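Side-chain contact in serine protease inhibitor 2 (Anopheles gambiae, PDB 3PZF), which inhibits clip-domain serine proteases and so prevents phenoloxidase activation, negatively regulating melanization in the mosquito hemolymph: residues Ile234-Tyr239 with Glu379-Gly384. Sequence-based numbering, arbitrary orientation.
Sequences ILRLPY and EDETLG
The guanidinium of Arg236 and the carboxylate of Glu381 meet edge to edge, their planes 21° apart, with Glu381 CD lying in the guanidinium plane. This bidentate, side-on salt bridge lies in the B-sheet region of the serpin fold. It reaches from strand 232-238, across the intervening strand 244-251, to the turn joining strands 374-380 and 386-392. Tyr247 of the middle strand touches both side chains, while Tyr223 of strand 211-227 touches Arg236 and Ala245 touches Glu381. The two side chains run head-on toward each other. Arg236 runs straight out from its strand, CG anti to the backbone N and the chain extended to NE, which carries the charge over to the turn. Both partners are buried, and pairing the opposite charges would offset the cost of burying them. The turn is held from within: Asp380 OD1 takes the backbone N of Thr382 at 2.9 Å, an Asx turn, and also Thr382 OG1 at 2.7 Å, while Gly384 N bonds to Asp380 O. Each Glu381 oxygen uses its syn lone pair. Arg236 NE reaches Glu381 OE1 at 2.8 Å, almost straight at 175°. Arg236 NH2 reaches Glu381 OE2 at 2.8 Å, more bent at 154°.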
loop_
_atom_site.group_PDB
_atom_site.type_symbol
_atom_site.label_atom_id
_atom_site.label_comp_id
_atom_site.label_asym_id
_atom_site.label_seq_id
_atom_site.Cartn_x
_atom_site.Cartn_y
_atom_site.Cartn_z
ATOM N N ILE A 234 12.125 -4.482 -15.488
ATOM C CA ILE A 234 11.946 -4.377 -14.055
ATOM C C ILE A 234 13.248 -3.951 -13.403
ATOM O O ILE A 234 14.308 -4.457 -13.747
ATOM C CB ILE A 234 11.463 -5.725 -13.477
ATOM C CG1 ILE A 234 10.200 -6.174 -14.235
ATOM C CG2 ILE A 234 11.182 -5.569 -12.019
ATOM C CD1 ILE A 234 9.631 -7.515 -13.782
ATOM N N LEU A 235 13.159 -3.042 -12.438
ATOM C CA LEU A 235 14.339 -2.475 -11.767
ATOM C C LEU A 235 14.129 -2.434 -10.261
ATOM O O LEU A 235 13.036 -2.121 -9.799
ATOM C CB LEU A 235 14.579 -1.034 -12.279
ATOM C CG LEU A 235 15.636 -0.210 -11.538
ATOM C CD1 LEU A 235 17.075 -0.624 -11.952
ATOM C CD2 LEU A 235 15.467 1.291 -11.823
ATOM N N ARG A 236 15.191 -2.690 -9.502
ATOM C CA ARG A 236 15.142 -2.609 -8.043
ATOM C C ARG A 236 16.075 -1.516 -7.543
ATOM O O ARG A 236 17.278 -1.575 -7.820
ATOM C CB ARG A 236 15.599 -3.970 -7.445
ATOM C CG ARG A 236 15.801 -3.947 -5.918
ATOM C CD ARG A 236 16.408 -5.323 -5.475
ATOM N NE ARG A 236 16.719 -5.403 -4.051
ATOM C CZ ARG A 236 17.883 -5.071 -3.516
ATOM N NH1 ARG A 236 18.868 -4.629 -4.289
ATOM N NH2 ARG A 236 18.080 -5.229 -2.206
ATOM N N LEU A 237 15.531 -0.541 -6.800
ATOM C CA LEU A 237 16.338 0.447 -6.075
ATOM C C LEU A 237 16.138 0.236 -4.579
ATOM O O LEU A 237 15.041 0.481 -4.059
ATOM C CB LEU A 237 15.915 1.891 -6.415
ATOM C CG LEU A 237 16.025 2.255 -7.896
ATOM C CD1 LEU A 237 15.715 3.786 -8.047
ATOM C CD2 LEU A 237 17.406 1.877 -8.482
ATOM N N PRO A 238 17.181 -0.224 -3.892
ATOM C CA PRO A 238 17.106 -0.504 -2.457
ATOM C C PRO A 238 17.155 0.763 -1.608
ATOM O O PRO A 238 17.784 1.736 -2.008
ATOM C CB PRO A 238 18.370 -1.327 -2.209
ATOM C CG PRO A 238 19.329 -0.857 -3.282
ATOM C CD PRO A 238 18.463 -0.678 -4.471
ATOM N N TYR A 239 16.504 0.734 -0.446
ATOM C CA TYR A 239 16.687 1.769 0.562
ATOM C C TYR A 239 17.678 1.315 1.635
ATOM O O TYR A 239 17.822 0.120 1.876
ATOM C CB TYR A 239 15.350 2.076 1.253
ATOM C CG TYR A 239 14.290 2.708 0.383
ATOM C CD1 TYR A 239 14.258 4.088 0.173
ATOM C CD2 TYR A 239 13.292 1.933 -0.186
ATOM C CE1 TYR A 239 13.263 4.670 -0.601
ATOM C CE2 TYR A 239 12.286 2.513 -0.954
ATOM C CZ TYR A 239 12.283 3.874 -1.161
ATOM O OH TYR A 239 11.286 4.450 -1.925
ATOM N N GLU A 379 8.684 -3.198 -1.109
ATOM C CA GLU A 379 8.535 -4.493 -0.437
ATOM C C GLU A 379 9.516 -4.621 0.722
ATOM O O GLU A 379 10.607 -4.071 0.673
ATOM C CB GLU A 379 8.758 -5.574 -1.494
ATOM C CG GLU A 379 9.285 -6.906 -1.068
ATOM C CD GLU A 379 9.452 -7.788 -2.283
ATOM O OE1 GLU A 379 8.465 -7.938 -3.025
ATOM O OE2 GLU A 379 10.569 -8.287 -2.528
ATOM N N ASP A 380 9.078 -5.314 1.772
ATOM C CA ASP A 380 9.946 -5.814 2.839
ATOM C C ASP A 380 10.647 -7.051 2.267
ATOM O O ASP A 380 10.017 -8.064 2.023
ATOM C CB ASP A 380 9.080 -6.164 4.066
ATOM C CG ASP A 380 9.896 -6.726 5.230
ATOM O OD1 ASP A 380 11.001 -7.264 5.000
ATOM O OD2 ASP A 380 9.427 -6.611 6.389
ATOM N N GLU A 381 11.940 -6.940 1.979
ATOM C CA GLU A 381 12.632 -7.991 1.247
ATOM C C GLU A 381 12.996 -9.165 2.141
ATOM O O GLU A 381 13.531 -10.148 1.657
ATOM C CB GLU A 381 13.888 -7.446 0.598
ATOM C CG GLU A 381 13.567 -6.313 -0.376
ATOM C CD GLU A 381 14.734 -6.022 -1.260
ATOM O OE1 GLU A 381 14.643 -6.353 -2.457
ATOM O OE2 GLU A 381 15.746 -5.512 -0.736
ATOM N N THR A 382 12.730 -9.049 3.438
ATOM C CA THR A 382 13.000 -10.183 4.342
ATOM C C THR A 382 11.808 -11.127 4.407
ATOM O O THR A 382 11.973 -12.327 4.684
ATOM C CB THR A 382 13.377 -9.768 5.783
ATOM O OG1 THR A 382 12.240 -9.220 6.456
ATOM C CG2 THR A 382 14.540 -8.783 5.804
ATOM N N LEU A 383 10.619 -10.609 4.107
ATOM C CA LEU A 383 9.397 -11.385 4.255
ATOM C C LEU A 383 8.471 -11.386 3.054
ATOM O O LEU A 383 7.487 -12.147 3.040
ATOM C CB LEU A 383 8.627 -10.894 5.480
ATOM C CG LEU A 383 9.344 -11.176 6.810
ATOM C CD1 LEU A 383 8.694 -10.409 7.950
ATOM C CD2 LEU A 383 9.360 -12.657 7.104
ATOM N N GLY A 384 8.743 -10.514 2.076
ATOM C CA GLY A 384 7.951 -10.455 0.863
ATOM C C GLY A 384 6.776 -9.477 0.886
ATOM O O GLY A 384 6.032 -9.380 -0.080
#